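Cellulose binding protein (Clavibacter michiganensis, PDB 4JJO) forms the expansin part of the longer CelA protein, which is probably a cellulase, and probably binds polysaccharide and helps loosen plant cell walls. Local coordinates at residues V137-G142 with L146-T151; A130-D135 with Y175-V180; A7-L12 with E82-L87; G49-V54 with T60-V65. All blocks are in the same frame, centred on the assembly; numbering follows the deposited sequence.

Contact 1: residues V137-G142 with L146-T151; sequences VEIQAG and LPLTRT
Leu-148 reaches across from strand 144-150 to lie against Val-137 and Ile-139 of strand 134-141, and its side chain carries the apolar part of this beta hairpin. At its base, CB sits 3.4 Å from Val-137 O, the same carbonyl that accepts the backbone N-H of Leu-148 (Leu-148 N to Val-137 O 2.8 Å), so main chain and side chain approach one oxygen together. With CG beside the backbone N (chi1 -55°), the side chain passes on over that carbonyl and then forks. The CD1 branch meets Val-137 CG1 at 3.6 Å; the CD2 branch lies 4.0 Å from Ile-139 CD1. Thus each methyl has a different neighbour as its closest partner, and the Leu-148 chain runs at a slant to both.

Further along, Ile-139 and Leu-146 form a hydrogen-bonded antiparallel pair: Ile-139 N gives to Leu-146 O at 2.9 Å, and Leu-146 N returns the bond to Ile-139 O at 2.8 Å. Glu-138 and Pro-147 make the adjoining non-hydrogen-bonded pair, as suits a proline without an N-H. Their side chains occupy the face opposite that of Ile-139 and Leu-146, where Glu-138 CG lies 4.0 Å from Pro-147 CA.

The hairpin belongs to the beta-sandwich domain at the C-terminal end of expansins. Strand 167-173 pairs with the other edge of strand 134-141, Trp-156 of strand 156-157 packs on Val-137 and Leu-148, and Leu-125 of strand 124-128 covers Ile-139 and Leu-148.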
# COMPACT_ATOMS: atom_id res chain seq x y z
N VAL A 137 -9.06 7.97 -6.71
CA VAL A 137 -9.11 8.87 -5.56
C VAL A 137 -9.51 10.24 -6.07
O VAL A 137 -8.92 10.74 -7.02
CB VAL A 137 -7.73 8.96 -4.86
CG1 VAL A 137 -7.76 10.00 -3.76
CG2 VAL A 137 -7.33 7.60 -4.31
N GLU A 138 -10.51 10.84 -5.43
CA GLU A 138 -11.04 12.13 -5.87
C GLU A 138 -11.14 13.12 -4.72
O GLU A 138 -11.41 12.73 -3.58
CB GLU A 138 -12.42 11.95 -6.50
CG GLU A 138 -12.44 11.15 -7.78
CD GLU A 138 -13.83 10.67 -8.14
OE1 GLU A 138 -14.38 9.83 -7.40
OE2 GLU A 138 -14.39 11.14 -9.16
N ILE A 139 -10.91 14.39 -5.02
CA ILE A 139 -11.10 15.46 -4.05
C ILE A 139 -12.29 16.33 -4.46
O ILE A 139 -12.46 16.64 -5.64
CB ILE A 139 -9.85 16.35 -3.92
CG1 ILE A 139 -8.69 15.54 -3.35
CG2 ILE A 139 -10.15 17.55 -3.03
CD1 ILE A 139 -7.40 16.32 -3.20
N GLN A 140 -13.11 16.71 -3.49
CA GLN A 140 -14.32 17.47 -3.77
C GLN A 140 -13.99 18.88 -4.24
O GLN A 140 -13.14 19.55 -3.65
CB GLN A 140 -15.22 17.52 -2.54
CG GLN A 140 -16.63 18.01 -2.83
CD GLN A 140 -17.65 17.49 -1.84
OE1 GLN A 140 -17.38 17.40 -0.64
NE2 GLN A 140 -18.82 17.13 -2.33
N ALA A 141 -14.66 19.30 -5.30
CA ALA A 141 -14.51 20.65 -5.84
C ALA A 141 -15.89 21.24 -6.06
O ALA A 141 -16.50 21.04 -7.11
CB ALA A 141 -13.74 20.60 -7.15
N GLY A 142 -16.38 21.97 -5.06
CA GLY A 142 -17.75 22.44 -5.07
C GLY A 142 -18.66 21.25 -4.81
O GLY A 142 -18.66 20.68 -3.72
N LEU A 146 -12.65 16.25 -8.37
CA LEU A 146 -11.40 16.32 -9.12
C LEU A 146 -10.64 15.01 -8.95
O LEU A 146 -10.29 14.64 -7.83
CB LEU A 146 -10.56 17.49 -8.63
CG LEU A 146 -9.25 17.72 -9.38
CD1 LEU A 146 -9.51 18.30 -10.76
CD2 LEU A 146 -8.32 18.63 -8.59
N PRO A 147 -10.38 14.31 -10.06
CA PRO A 147 -9.69 13.02 -9.99
C PRO A 147 -8.18 13.17 -9.83
O PRO A 147 -7.56 13.99 -10.50
CB PRO A 147 -10.01 12.38 -11.34
CG PRO A 147 -10.18 13.53 -12.26
CD PRO A 147 -10.78 14.64 -11.44
N LEU A 148 -7.60 12.37 -8.94
CA LEU A 148 -6.16 12.41 -8.71
C LEU A 148 -5.45 11.39 -9.59
O LEU A 148 -6.05 10.43 -10.08
CB LEU A 148 -5.83 12.16 -7.24
CG LEU A 148 -6.50 13.08 -6.22
CD1 LEU A 148 -5.92 12.86 -4.83
CD2 LEU A 148 -6.35 14.53 -6.64
N THR A 149 -4.15 11.62 -9.79
CA THR A 149 -3.32 10.77 -10.63
C THR A 149 -2.49 9.83 -9.76
O THR A 149 -1.82 10.27 -8.83
CB THR A 149 -2.39 11.63 -11.49
OG1 THR A 149 -3.17 12.44 -12.38
CG2 THR A 149 -1.44 10.77 -12.31
N ARG A 150 -2.55 8.53 -10.05
CA ARG A 150 -1.78 7.55 -9.30
C ARG A 150 -0.31 7.63 -9.67
O ARG A 150 0.06 7.42 -10.82
CB ARG A 150 -2.29 6.14 -9.58
CG ARG A 150 -1.65 5.07 -8.69
CD ARG A 150 -1.67 3.69 -9.33
NE ARG A 150 -3.01 3.24 -9.70
CZ ARG A 150 -3.88 2.66 -8.87
NH1 ARG A 150 -3.57 2.46 -7.60
NH2 ARG A 150 -5.07 2.27 -9.33
N THR A 151 0.54 7.94 -8.69
CA THR A 151 1.98 7.93 -8.91
C THR A 151 2.50 6.50 -8.76
O THR A 151 1.81 5.63 -8.23
CB THR A 151 2.74 8.82 -7.90
OG1 THR A 151 2.74 8.20 -6.61
CG2 THR A 151 2.12 10.21 -7.81

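Contact 2: residues A130-D135 with Y175-V180; sequences AGNRID and YGRAVV
Asn-132, Tyr-175 and Arg-177 meet through their side-chain ends, and no hydrogen bond joins the two segments directly. The polar part is a meeting of donors: Asn-132 ND2 lies 3.1 Å from Arg-177 NH2, at the edge of the guanidinium, with the amide and guanidinium planes 40° apart. Two N-H groups come this close because both turn to one acceptor, Asp-104 OD1, which takes a hydrogen bond from Asn-132 ND2 and a salt bridge from Arg-177 NH2. A second carboxylate, Asp-173, holds Arg-177 NE, so the guanidinium is gripped by two acids, which probably balance its charge.

The van der Waals part belongs to Tyr-175. Its CE2 edge comes to 4.0 Å from Asn-132 CG, and the amide stands almost perpendicular to the ring (86° between planes). Arg-103 makes a cation-pi contact with the same ring.

Asn-132 itself is buried, and its backbone packs against the methyl of Thr-50, in the loop that leads into strand 51-56 of the N-terminal barrel. A shared aspartate from the chain connecting strands 95-101 and 111-114 thus ties two loops of the C-terminal sandwich at the junction of the two-domain expansin fold.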
# COMPACT_ATOMS: atom_id res chain seq x y z
N ALA A 130 -6.63 0.60 2.94
CA ALA A 130 -7.75 0.25 2.08
C ALA A 130 -7.90 -1.27 2.02
O ALA A 130 -9.00 -1.79 1.83
CB ALA A 130 -7.56 0.82 0.69
N GLY A 131 -6.78 -1.98 2.17
CA GLY A 131 -6.78 -3.43 2.20
C GLY A 131 -6.63 -4.06 0.83
O GLY A 131 -5.88 -5.02 0.66
N ASN A 132 -7.36 -3.53 -0.14
CA ASN A 132 -7.28 -4.02 -1.51
C ASN A 132 -6.73 -2.93 -2.42
O ASN A 132 -6.32 -1.87 -1.94
CB ASN A 132 -8.67 -4.46 -2.00
CG ASN A 132 -9.34 -5.43 -1.04
OD1 ASN A 132 -9.01 -6.61 -1.01
ND2 ASN A 132 -10.30 -4.93 -0.27
N ARG A 133 -6.72 -3.18 -3.73
CA ARG A 133 -6.27 -2.16 -4.68
C ARG A 133 -7.28 -1.02 -4.74
O ARG A 133 -8.49 -1.23 -4.65
CB ARG A 133 -6.07 -2.74 -6.08
CG ARG A 133 -4.95 -3.76 -6.18
CD ARG A 133 -4.49 -3.94 -7.62
NE ARG A 133 -3.37 -4.88 -7.72
CZ ARG A 133 -2.62 -5.05 -8.80
NH1 ARG A 133 -2.84 -4.33 -9.89
NH2 ARG A 133 -1.63 -5.93 -8.79
N ILE A 134 -6.76 0.19 -4.89
CA ILE A 134 -7.58 1.38 -5.03
C ILE A 134 -7.70 1.73 -6.50
O ILE A 134 -6.70 1.79 -7.21
CB ILE A 134 -6.96 2.57 -4.25
CG1 ILE A 134 -7.05 2.31 -2.75
CG2 ILE A 134 -7.66 3.87 -4.61
CD1 ILE A 134 -6.27 3.30 -1.91
N ASP A 135 -8.93 1.94 -6.97
CA ASP A 135 -9.17 2.21 -8.38
C ASP A 135 -9.03 3.70 -8.69
O ASP A 135 -8.47 4.08 -9.71
CB ASP A 135 -10.56 1.73 -8.79
CG ASP A 135 -10.85 1.98 -10.26
OD1 ASP A 135 -10.47 1.13 -11.10
OD2 ASP A 135 -11.45 3.02 -10.58
N TYR A 175 -13.25 -3.06 -6.19
CA TYR A 175 -14.53 -3.76 -6.21
C TYR A 175 -15.71 -2.78 -6.24
O TYR A 175 -16.86 -3.18 -6.06
CB TYR A 175 -14.63 -4.69 -5.00
CG TYR A 175 -13.55 -5.75 -5.01
CD1 TYR A 175 -13.56 -6.76 -5.97
CD2 TYR A 175 -12.52 -5.74 -4.08
CE1 TYR A 175 -12.58 -7.72 -6.00
CE2 TYR A 175 -11.53 -6.71 -4.11
CZ TYR A 175 -11.57 -7.70 -5.06
OH TYR A 175 -10.59 -8.66 -5.09
N GLY A 176 -15.40 -1.51 -6.48
CA GLY A 176 -16.42 -0.50 -6.69
C GLY A 176 -16.96 0.11 -5.41
O GLY A 176 -17.87 0.94 -5.45
N ARG A 177 -16.40 -0.29 -4.28
CA ARG A 177 -16.84 0.22 -2.99
C ARG A 177 -16.18 1.56 -2.71
O ARG A 177 -14.98 1.72 -2.95
CB ARG A 177 -16.50 -0.78 -1.89
CG ARG A 177 -17.09 -2.16 -2.13
CD ARG A 177 -16.69 -3.15 -1.06
NE ARG A 177 -15.25 -3.42 -1.07
CZ ARG A 177 -14.67 -4.44 -0.46
NH1 ARG A 177 -15.39 -5.33 0.22
NH2 ARG A 177 -13.35 -4.59 -0.54
N ALA A 178 -16.96 2.51 -2.21
CA ALA A 178 -16.46 3.86 -1.98
C ALA A 178 -16.58 4.29 -0.53
O ALA A 178 -17.54 3.95 0.16
CB ALA A 178 -17.20 4.85 -2.87
N VAL A 179 -15.58 5.05 -0.07
CA VAL A 179 -15.67 5.75 1.20
C VAL A 179 -15.49 7.24 0.95
O VAL A 179 -14.65 7.65 0.15
CB VAL A 179 -14.61 5.28 2.22
CG1 VAL A 179 -14.87 3.84 2.63
CG2 VAL A 179 -13.21 5.45 1.66
N VAL A 180 -16.29 8.05 1.63
CA VAL A 180 -16.17 9.50 1.55
C VAL A 180 -15.65 10.01 2.88
O VAL A 180 -16.23 9.74 3.94
CB VAL A 180 -17.52 10.16 1.22
CG1 VAL A 180 -17.40 11.67 1.30
CG2 VAL A 180 -17.98 9.73 -0.17

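Contact 3: residues A7-L12 with E82-L87; sequences ATHYSL and EAFRAL
His-9 points the edge of its imidazole at the face of Phe-84, a T-shaped pair with ring centroids 4.7 Å apart and planes at 69°. The touching atom is His-9 CD2, which stands 3.5 Å above the phenyl plane and over its centre. Behind the rings the two chains also meet at their roots, His-9 CB lying 3.7 Å from Phe-84 CB. Phe-84 is directed at the strand by its first torsion, CG opposite the backbone N (chi1 -171°), and the CD1-CE1 side of the ring then lies along the strand backbone: Phe-84 CE1 approaches Ala-7 O edge-on at 3.4 Å, while Phe-84 CD1 lies 3.7 Å from Thr-8 O. The phenyl is therefore met on a face by an aromatic C-H and at its rim by a carbonyl oxygen, a pairing that suits the slight positive charge of ring hydrogens.

At the other end, a water bridges the elements. It donates to Glu-82 OE2 (2.7 Å from the water oxygen) and reaches Ser-11 OG only weakly.

In the second shell, Phe-90 stacks on the His-9 ring and also receives Arg-85 in a cation-pi contact. Thr-8 turns away from the helix and bonds through OG1 to Asp-78 and His-76, while Ser-80 OG holds Ala-83 N near the start of the helix.

Strand 3-10 pairs with strands 76-80 and 95-101 in the six-stranded barrel. Helix 81-87 directly follows strand 76-80; its segment 82-87 runs obliquely and roughly antiparallel to strand 7-10 (138° between their N-to-C directions), with Phe-84 and Leu-87 resting on Ile-95.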
# COMPACT_ATOMS: atom_id res chain seq x y z
N ALA A 7 11.05 -17.36 -3.43
CA ALA A 7 11.36 -16.17 -2.65
C ALA A 7 12.83 -16.12 -2.26
O ALA A 7 13.43 -17.13 -1.92
CB ALA A 7 10.50 -16.12 -1.39
N THR A 8 13.39 -14.92 -2.36
CA THR A 8 14.68 -14.60 -1.75
C THR A 8 14.37 -13.61 -0.64
O THR A 8 13.20 -13.34 -0.36
CB THR A 8 15.66 -14.00 -2.77
OG1 THR A 8 15.01 -12.96 -3.50
CG2 THR A 8 16.16 -15.07 -3.74
N HIS A 9 15.39 -13.06 0.01
CA HIS A 9 15.13 -12.09 1.07
C HIS A 9 15.98 -10.83 0.97
O HIS A 9 17.07 -10.84 0.40
CB HIS A 9 15.32 -12.74 2.45
CG HIS A 9 16.67 -13.36 2.65
ND1 HIS A 9 17.79 -12.62 2.99
CD2 HIS A 9 17.08 -14.65 2.57
CE1 HIS A 9 18.82 -13.43 3.11
NE2 HIS A 9 18.42 -14.67 2.86
N TYR A 10 15.46 -9.75 1.54
CA TYR A 10 16.17 -8.48 1.62
C TYR A 10 15.68 -7.74 2.86
O TYR A 10 14.83 -8.24 3.60
CB TYR A 10 15.93 -7.64 0.36
CG TYR A 10 14.69 -6.79 0.41
CD1 TYR A 10 14.78 -5.40 0.34
CD2 TYR A 10 13.43 -7.36 0.51
CE1 TYR A 10 13.65 -4.61 0.38
CE2 TYR A 10 12.29 -6.58 0.56
CZ TYR A 10 12.41 -5.20 0.49
OH TYR A 10 11.28 -4.42 0.53
N SER A 11 16.21 -6.54 3.09
CA SER A 11 15.80 -5.76 4.25
C SER A 11 15.74 -4.27 3.96
O SER A 11 16.64 -3.71 3.33
CB SER A 11 16.76 -6.01 5.42
OG SER A 11 16.18 -5.58 6.64
N LEU A 12 14.67 -3.64 4.43
CA LEU A 12 14.58 -2.18 4.44
C LEU A 12 15.20 -1.64 5.73
O LEU A 12 15.32 -0.43 5.92
CB LEU A 12 13.12 -1.75 4.36
CG LEU A 12 12.42 -2.01 3.03
CD1 LEU A 12 10.95 -1.63 3.11
CD2 LEU A 12 13.11 -1.24 1.91
N GLU A 82 12.53 -11.35 7.92
CA GLU A 82 11.70 -11.92 8.96
C GLU A 82 10.63 -12.86 8.40
O GLU A 82 10.35 -13.91 8.98
CB GLU A 82 11.05 -10.82 9.80
CG GLU A 82 12.04 -10.05 10.68
CD GLU A 82 12.78 -8.95 9.92
OE1 GLU A 82 12.45 -8.70 8.74
OE2 GLU A 82 13.68 -8.32 10.51
N ALA A 83 10.03 -12.47 7.28
CA ALA A 83 9.05 -13.32 6.62
C ALA A 83 9.73 -14.56 6.06
O ALA A 83 9.20 -15.67 6.16
CB ALA A 83 8.35 -12.55 5.51
N PHE A 84 10.91 -14.37 5.49
CA PHE A 84 11.67 -15.48 4.92
C PHE A 84 12.05 -16.52 5.98
O PHE A 84 11.98 -17.72 5.73
CB PHE A 84 12.93 -14.94 4.24
CG PHE A 84 13.67 -15.98 3.44
CD1 PHE A 84 13.52 -16.05 2.07
CD2 PHE A 84 14.52 -16.86 4.07
CE1 PHE A 84 14.20 -17.00 1.34
CE2 PHE A 84 15.21 -17.81 3.34
CZ PHE A 84 15.05 -17.88 1.97
N ARG A 85 12.45 -16.05 7.16
CA ARG A 85 12.84 -16.95 8.24
C ARG A 85 11.65 -17.76 8.75
O ARG A 85 11.81 -18.88 9.23
CB ARG A 85 13.46 -16.18 9.41
CG ARG A 85 14.80 -15.54 9.10
CD ARG A 85 15.60 -15.32 10.36
NE ARG A 85 16.80 -14.54 10.11
CZ ARG A 85 16.88 -13.21 10.23
NH1 ARG A 85 15.83 -12.50 10.62
NH2 ARG A 85 18.03 -12.60 9.97
N ALA A 86 10.46 -17.17 8.65
CA ALA A 86 9.26 -17.84 9.13
C ALA A 86 8.89 -18.98 8.19
O ALA A 86 8.30 -19.98 8.62
CB ALA A 86 8.12 -16.85 9.22
N LEU A 87 9.24 -18.83 6.92
CA LEU A 87 8.89 -19.82 5.91
C LEU A 87 9.98 -20.87 5.69
O LEU A 87 9.67 -21.99 5.29
CB LEU A 87 8.60 -19.11 4.58
CG LEU A 87 7.38 -18.20 4.56
CD1 LEU A 87 7.19 -17.60 3.18
CD2 LEU A 87 6.15 -18.96 4.99
O HOH W 1 14.88 -6.10 9.65

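Contact 4: residues G49-V54 with T60-V65; sequences GTFLDV and TVRVQV
Asp-53 and Arg-62 face each other across the antiparallel hairpin of strands 51-56 and 59-69, part of the double-psi beta barrel that forms the N-terminal domain of expansins. Arg-62 grips the carboxylate side-on: NE gives to Asp-53 OD1 at 2.9 Å and NH2 to Asp-53 OD2, also at 2.9 Å. Both oxygens are met on their syn sides, yet the planes are 30° apart, so the nitrogens come from somewhat outside the carboxylate plane. A bend in the arginine chain (chi3 -65°) brings NE and NH2 round to the acid.

Main-chain groups are satisfied in pairs. Leu-52 and Val-63 exchange two bonds, as do Val-54 and Val-61, and Val-65 N gives to Thr-50 O at 2.8 Å. Gly-49 N makes a longer bond to Val-65 O, 3.3 Å. The outer edges are used as well, Phe-51 and Asp-53 bonding to Val-102 and Val-100, and Gln-64 to Met-33. Of the hydroxyls, Thr-50 OG1 bonds to Ala-47 O and Thr-60 OG1 to Thr-55 OG1.

On the face with Asp-53, the Phe-51 ring lies against the Gln-64 chain in an off-centre CH-pi contact, with Gln-64 CA 4.2 Å from the centroid of the Phe-51 ring. The other face is aliphatic: Val-63 CG2 touches Val-54 CG2 and Leu-52 CB, each at 3.9 Å. Ala-83 of helix 81-87 packs on Val-63 and Leu-87 on Val-54 and Val-61, while Leu-52 packs on Val-35. Beyond Phe-51, one water donates to both Gly-49 O and Gln-64 OE1, the latter 2.9 Å from the water oxygen.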
# COMPACT_ATOMS: atom_id res chain seq x y z
N GLY A 49 0.05 -1.56 -0.44
CA GLY A 49 -0.90 -1.65 0.65
C GLY A 49 -1.65 -2.96 0.71
O GLY A 49 -2.28 -3.27 1.72
N THR A 50 -1.60 -3.74 -0.37
CA THR A 50 -2.26 -5.03 -0.39
C THR A 50 -1.42 -6.06 0.35
O THR A 50 -0.26 -5.82 0.69
CB THR A 50 -2.54 -5.54 -1.82
OG1 THR A 50 -1.30 -5.85 -2.48
CG2 THR A 50 -3.31 -4.50 -2.62
N PHE A 51 -2.02 -7.22 0.61
CA PHE A 51 -1.35 -8.26 1.38
C PHE A 51 -1.32 -9.57 0.62
O PHE A 51 -2.26 -9.92 -0.09
CB PHE A 51 -2.07 -8.45 2.72
CG PHE A 51 -1.88 -7.31 3.68
CD1 PHE A 51 -0.98 -7.41 4.73
CD2 PHE A 51 -2.59 -6.14 3.53
CE1 PHE A 51 -0.80 -6.36 5.61
CE2 PHE A 51 -2.41 -5.08 4.40
CZ PHE A 51 -1.52 -5.20 5.45
N LEU A 52 -0.21 -10.29 0.76
CA LEU A 52 -0.06 -11.62 0.19
C LEU A 52 -0.00 -12.64 1.32
O LEU A 52 0.67 -12.42 2.32
CB LEU A 52 1.23 -11.73 -0.62
CG LEU A 52 1.51 -10.67 -1.68
CD1 LEU A 52 2.87 -10.94 -2.33
CD2 LEU A 52 0.42 -10.65 -2.72
N ASP A 53 -0.72 -13.75 1.16
CA ASP A 53 -0.50 -14.91 2.01
C ASP A 53 0.45 -15.85 1.28
O ASP A 53 0.09 -16.44 0.26
CB ASP A 53 -1.81 -15.63 2.35
CG ASP A 53 -2.49 -15.03 3.56
OD1 ASP A 53 -1.81 -14.29 4.31
OD2 ASP A 53 -3.69 -15.31 3.78
N VAL A 54 1.66 -15.97 1.81
CA VAL A 54 2.72 -16.72 1.16
C VAL A 54 2.93 -18.06 1.86
O VAL A 54 3.18 -18.09 3.07
CB VAL A 54 4.05 -15.94 1.19
CG1 VAL A 54 5.13 -16.70 0.43
CG2 VAL A 54 3.86 -14.55 0.61
N THR A 60 2.74 -20.75 6.46
CA THR A 60 2.21 -19.61 5.73
C THR A 60 2.31 -18.33 6.55
O THR A 60 1.99 -18.32 7.73
CB THR A 60 0.73 -19.84 5.35
OG1 THR A 60 0.62 -21.02 4.55
CG2 THR A 60 0.18 -18.65 4.58
N VAL A 61 2.76 -17.26 5.90
CA VAL A 61 2.85 -15.96 6.54
C VAL A 61 2.20 -14.90 5.66
O VAL A 61 2.18 -15.01 4.44
CB VAL A 61 4.31 -15.56 6.80
CG1 VAL A 61 5.05 -15.31 5.49
CG2 VAL A 61 4.38 -14.34 7.71
N ARG A 62 1.65 -13.87 6.30
CA ARG A 62 1.03 -12.76 5.59
C ARG A 62 1.99 -11.59 5.53
O ARG A 62 2.57 -11.20 6.55
CB ARG A 62 -0.27 -12.35 6.28
CG ARG A 62 -0.98 -11.18 5.63
CD ARG A 62 -2.41 -11.06 6.13
NE ARG A 62 -3.21 -12.21 5.71
CZ ARG A 62 -4.52 -12.33 5.91
NH1 ARG A 62 -5.21 -11.37 6.50
NH2 ARG A 62 -5.15 -13.42 5.49
N VAL A 63 2.18 -11.03 4.34
CA VAL A 63 3.09 -9.91 4.16
C VAL A 63 2.42 -8.74 3.45
O VAL A 63 1.57 -8.92 2.58
CB VAL A 63 4.35 -10.33 3.36
CG1 VAL A 63 5.21 -11.28 4.17
CG2 VAL A 63 3.96 -10.95 2.02
N GLN A 64 2.81 -7.53 3.83
CA GLN A 64 2.32 -6.32 3.19
C GLN A 64 3.19 -5.98 1.99
O GLN A 64 4.42 -5.95 2.09
CB GLN A 64 2.34 -5.14 4.18
CG GLN A 64 1.93 -3.81 3.56
CD GLN A 64 1.90 -2.65 4.55
OE1 GLN A 64 1.41 -1.57 4.23
NE2 GLN A 64 2.42 -2.88 5.75
N VAL A 65 2.56 -5.75 0.84
CA VAL A 65 3.29 -5.32 -0.34
C VAL A 65 3.76 -3.89 -0.12
O VAL A 65 2.95 -2.98 0.03
CB VAL A 65 2.43 -5.40 -1.61
CG1 VAL A 65 3.16 -4.74 -2.77
CG2 VAL A 65 2.09 -6.84 -1.94
O HOH W 2 -1.42 -1.90 4.04

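Contacts 3 and 4 share the N-terminal barrel and touch: Leu-87 and Ala-83 of contact 3 rest on valines of contact 4. Contacts 1 and 2 belong to the C-terminal sandwich and share strand 134-141; Arg-150 NH2 probably bonds to Ile-134 O between them. Each hairpin turns one aliphatic, largely buried face inward; the other carries Glu-138 and Pro-147 in contact 1, and Phe-51, Gln-64 and the Asp-53/Arg-62 salt bridge in contact 4. Contact 3 is aromatic and partly buried, Phe-84 and Ala-7 inside, His-9 partly exposed. Contact 2, smallest in buried area, joins buried Asn-132 to exposed Tyr-175, relies on outside aspartates and touches contact 4 through Thr-50, bridging the two domains.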